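Local coordinates for M152 protein (Murid herpesvirus 1, PDB 4G59), which is an MHC class I-like viral membrane glycoprotein that probably helps the virus evade immunity by binding a host protein, at residues Y209-A214 and L231-W236. Residues are numbered along the deposited sequence; the frame is centred on the assembly and turned at random.
Sequences YNISLA and LKVEAW. With NAG (2-acetamido-2-deoxy-beta-D-glucopyranose), chain F.
Ile-211 reaches across from strand 210-213 to meet both Val-233 and Ala-235 of strand 231-238, and no hydrogen bond links the two segments. The ethyl arm of Ile-211 leaves with CG1 anti to the backbone N (chi1 180°) and ends with CD1 against the methyl of Ala-235, CD1 to CB 3.6 Å. Its CG2 branch lies between the two partners, 3.9 Å from Val-233 CG1 and equally far from Ala-235 CB, and the isoleucine and valine lie alongside each other, pointing opposite ways. Val-233 divides its methyls between two neighbours: CG1 serves Ile-211, while CG2 approaches the Tyr-209 ring obliquely, 3.8 Å from CD2. The tyrosine side chain stands roughly perpendicular to the valine. From CD2 the ring heads away from that methyl, and its OH hydrogen-bonds to the carbonyl O of Val-205, which satisfies the buried polar end; the Tyr-209 side chain also touches Met-201 and Thr-203 of strand 196-203.

Asn-210 and Glu-234 each start their side chains away from the opposite strand. In Asn-210 the extended first torsion (chi1 -179°) helps place ND2 on the far side, where it carries the N-linked glycan, 1.4 Å from C1 of the sugar. The Glu-234 carboxylate is hydrogen-bonded to Tyr-222 and Thr-200. The axes of 210-213 and 231-236 approach to 7.8 Å, with their directions 21° apart. Strand 210-213 belongs to the sheet of 250-253, and strand 231-238 to that of 196-203. Such apolar packing between two antiparallel sheets is characteristic of a beta sandwich, consistent with the immunoglobulin-like domain of an MHC class I-like protein.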
ATOM      1  N   TYR B 209     -10.853   0.706  -9.842  1.00 26.84           N
ATOM      2  CA  TYR B 209     -12.173   0.539  -9.275  1.00 31.60           C
ATOM      3  C   TYR B 209     -12.311   1.302  -7.972  1.00 35.35           C
ATOM      4  O   TYR B 209     -11.342   1.519  -7.240  1.00 34.44           O
ATOM      5  CB  TYR B 209     -12.457  -0.938  -9.003  1.00 30.30           C
ATOM      6  CG  TYR B 209     -12.313  -1.849 -10.204  1.00 27.33           C
ATOM      7  CD1 TYR B 209     -13.338  -1.991 -11.129  1.00 30.02           C
ATOM      8  CD2 TYR B 209     -11.160  -2.600 -10.385  1.00 26.21           C
ATOM      9  CE1 TYR B 209     -13.203  -2.855 -12.224  1.00 29.50           C
ATOM     10  CE2 TYR B 209     -11.015  -3.454 -11.461  1.00 26.70           C
ATOM     11  CZ  TYR B 209     -12.025  -3.572 -12.376  1.00 30.85           C
ATOM     12  OH  TYR B 209     -11.845  -4.431 -13.438  1.00 33.79           O
ATOM     13  N   ASN B 210     -13.537   1.721  -7.693  1.00 34.52           N
ATOM     14  CA  ASN B 210     -13.846   2.372  -6.438  1.00 31.62           C
ATOM     15  C   ASN B 210     -14.917   1.574  -5.713  1.00 34.31           C
ATOM     16  O   ASN B 210     -15.988   1.314  -6.261  1.00 36.50           O
ATOM     17  CB  ASN B 210     -14.323   3.805  -6.677  1.00 39.58           C
ATOM     18  CG  ASN B 210     -14.647   4.534  -5.388  1.00 51.87           C
ATOM     19  OD1 ASN B 210     -14.517   3.978  -4.298  1.00 64.46           O
ATOM     20  ND2 ASN B 210     -15.073   5.786  -5.507  1.00 52.36           N
ATOM     21  N   ILE B 211     -14.628   1.196  -4.475  1.00 35.96           N
ATOM     22  CA  ILE B 211     -15.594   0.483  -3.657  1.00 33.85           C
ATOM     23  C   ILE B 211     -15.975   1.374  -2.464  1.00 37.34           C
ATOM     24  O   ILE B 211     -15.103   1.942  -1.799  1.00 43.47           O
ATOM     25  CB  ILE B 211     -15.033  -0.873  -3.208  1.00 32.34           C
ATOM     26  CG1 ILE B 211     -16.030  -1.627  -2.348  1.00 29.83           C
ATOM     27  CG2 ILE B 211     -13.758  -0.715  -2.436  1.00 37.55           C
ATOM     28  CD1 ILE B 211     -15.737  -3.141  -2.333  1.00 37.72           C
ATOM     29  N   SER B 212     -17.274   1.522  -2.227  1.00 34.35           N
ATOM     30  CA  SER B 212     -17.770   2.346  -1.144  1.00 38.08           C
ATOM     31  C   SER B 212     -19.131   1.772  -0.754  1.00 43.60           C
ATOM     32  O   SER B 212     -19.622   0.849  -1.417  1.00 41.94           O
ATOM     33  CB  SER B 212     -17.883   3.805  -1.589  1.00 40.69           C
ATOM     34  OG  SER B 212     -18.916   3.970  -2.551  1.00 37.87           O
ATOM     35  N   LEU B 213     -19.727   2.287   0.321  1.00 42.39           N
ATOM     36  CA  LEU B 213     -21.027   1.787   0.786  1.00 43.51           C
ATOM     37  C   LEU B 213     -22.113   2.762   0.371  1.00 45.98           C
ATOM     38  O   LEU B 213     -21.883   3.968   0.360  1.00 45.98           O
ATOM     39  CB  LEU B 213     -21.038   1.632   2.307  1.00 47.56           C
ATOM     40  CG  LEU B 213     -21.897   0.525   2.907  1.00 49.21           C
ATOM     41  CD1 LEU B 213     -21.247  -0.814   2.605  1.00 39.26           C
ATOM     42  CD2 LEU B 213     -22.077   0.728   4.421  1.00 46.73           C
ATOM     43  N   ALA B 214     -23.301   2.248   0.063  1.00 47.40           N
ATOM     44  CA  ALA B 214     -24.348   3.050  -0.572  1.00 46.23           C
ATOM     45  C   ALA B 214     -24.767   4.268   0.238  1.00 50.89           C
ATOM     46  O   ALA B 214     -25.041   5.331  -0.324  1.00 48.29           O
ATOM     47  CB  ALA B 214     -25.553   2.189  -0.887  1.00 43.49           C
ATOM     48  N   LEU B 231      -6.304  -9.742  -9.982  1.00 35.73           N
ATOM     49  CA  LEU B 231      -6.471  -8.584  -9.087  1.00 32.34           C
ATOM     50  C   LEU B 231      -7.570  -8.844  -8.088  1.00 32.08           C
ATOM     51  O   LEU B 231      -8.495  -9.631  -8.364  1.00 38.11           O
ATOM     52  CB  LEU B 231      -6.899  -7.332  -9.840  1.00 32.80           C
ATOM     53  CG  LEU B 231      -6.059  -6.515 -10.785  1.00 37.08           C
ATOM     54  CD1 LEU B 231      -6.098  -7.126 -12.117  1.00 37.14           C
ATOM     55  CD2 LEU B 231      -6.706  -5.157 -10.860  1.00 43.05           C
ATOM     56  N   LYS B 232      -7.507  -8.128  -6.967  1.00 30.43           N
ATOM     57  CA  LYS B 232      -8.511  -8.241  -5.921  1.00 33.19           C
ATOM     58  C   LYS B 232      -8.833  -6.864  -5.359  1.00 34.34           C
ATOM     59  O   LYS B 232      -7.930  -6.138  -4.938  1.00 35.41           O
ATOM     60  CB  LYS B 232      -7.995  -9.156  -4.808  1.00 36.52           C
ATOM     61  CG  LYS B 232      -8.829  -9.192  -3.544  1.00 36.32           C
ATOM     62  CD  LYS B 232      -9.038 -10.632  -3.082  1.00 45.39           C
ATOM     63  CE  LYS B 232      -7.835 -11.252  -2.379  1.00 38.71           C
ATOM     64  NZ  LYS B 232      -7.628 -10.635  -1.047  1.00 50.60           N
ATOM     65  N   VAL B 233     -10.119  -6.513  -5.358  1.00 32.15           N
ATOM     66  CA  VAL B 233     -10.614  -5.289  -4.714  1.00 28.23           C
ATOM     67  C   VAL B 233     -11.349  -5.767  -3.482  1.00 32.17           C
ATOM     68  O   VAL B 233     -12.169  -6.676  -3.570  1.00 31.20           O
ATOM     69  CB  VAL B 233     -11.594  -4.514  -5.614  1.00 28.17           C
ATOM     70  CG1 VAL B 233     -12.114  -3.254  -4.892  1.00 29.30           C
ATOM     71  CG2 VAL B 233     -10.926  -4.165  -6.933  1.00 26.96           C
ATOM     72  N   GLU B 234     -11.052  -5.183  -2.326  1.00 30.61           N
ATOM     73  CA  GLU B 234     -11.613  -5.714  -1.093  1.00 29.40           C
ATOM     74  C   GLU B 234     -11.923  -4.574  -0.158  1.00 30.65           C
ATOM     75  O   GLU B 234     -11.195  -3.586  -0.142  1.00 31.76           O
ATOM     76  CB  GLU B 234     -10.634  -6.693  -0.439  1.00 27.13           C
ATOM     77  CG  GLU B 234     -11.197  -7.453   0.772  1.00 32.09           C
ATOM     78  CD  GLU B 234     -10.494  -8.788   0.995  1.00 35.14           C
ATOM     79  OE1 GLU B 234     -11.021  -9.839   0.552  1.00 39.55           O
ATOM     80  OE2 GLU B 234      -9.406  -8.791   1.601  1.00 35.10           O
ATOM     81  N   ALA B 235     -13.005  -4.698   0.611  1.00 31.16           N
ATOM     82  CA  ALA B 235     -13.400  -3.641   1.561  1.00 34.61           C
ATOM     83  C   ALA B 235     -13.974  -4.244   2.820  1.00 30.77           C
ATOM     84  O   ALA B 235     -14.554  -5.333   2.777  1.00 28.15           O
ATOM     85  CB  ALA B 235     -14.415  -2.660   0.938  1.00 28.08           C
ATOM     86  N   TRP B 236     -13.847  -3.520   3.927  1.00 30.96           N
ATOM     87  CA  TRP B 236     -14.327  -3.986   5.217  1.00 32.63           C
ATOM     88  C   TRP B 236     -15.295  -3.007   5.870  1.00 34.93           C
ATOM     89  O   TRP B 236     -15.029  -1.796   5.930  1.00 35.01           O
ATOM     90  CB  TRP B 236     -13.142  -4.207   6.147  1.00 32.43           C
ATOM     91  CG  TRP B 236     -12.327  -5.387   5.748  1.00 31.54           C
ATOM     92  CD1 TRP B 236     -11.246  -5.398   4.918  1.00 30.86           C
ATOM     93  CD2 TRP B 236     -12.532  -6.742   6.165  1.00 29.33           C
ATOM     94  NE1 TRP B 236     -10.759  -6.682   4.794  1.00 30.06           N
ATOM     95  CE2 TRP B 236     -11.534  -7.528   5.547  1.00 31.49           C
ATOM     96  CE3 TRP B 236     -13.462  -7.370   6.989  1.00 29.64           C
ATOM     97  CZ2 TRP B 236     -11.447  -8.922   5.736  1.00 27.79           C
ATOM     98  CZ3 TRP B 236     -13.371  -8.755   7.183  1.00 30.74           C
ATOM     99  CH2 TRP B 236     -12.374  -9.510   6.559  1.00 26.73           C
TER
HETATM  100  C1  NAG F 402     -14.557   7.004  -5.075  1.00 80.95           C
HETATM  101  C2  NAG F 402     -14.527   7.854  -6.340  1.00 78.97           C
HETATM  102  C3  NAG F 402     -14.007   9.240  -5.993  1.00 81.67           C
HETATM  103  C4  NAG F 402     -14.913   9.817  -4.921  1.00 80.23           C
HETATM  104  C5  NAG F 402     -14.879   8.882  -3.720  1.00 81.30           C
HETATM  105  C6  NAG F 402     -15.714   9.432  -2.571  1.00 80.74           C
HETATM  106  C7  NAG F 402     -14.183   6.791  -8.492  1.00 79.86           C
HETATM  107  C8  NAG F 402     -13.209   6.169  -9.449  1.00 71.35           C
HETATM  108  N2  NAG F 402     -13.682   7.235  -7.342  1.00 74.92           N
HETATM  109  O3  NAG F 402     -14.035  10.062  -7.137  1.00 78.10           O
HETATM  110  O4  NAG F 402     -14.456  11.095  -4.545  1.00 77.79           O
HETATM  111  O5  NAG F 402     -15.392   7.630  -4.119  1.00 87.50           O
HETATM  112  O6  NAG F 402     -15.690   8.523  -1.494  1.00 91.72           O
HETATM  113  O7  NAG F 402     -15.376   6.871  -8.779  1.00 71.87           O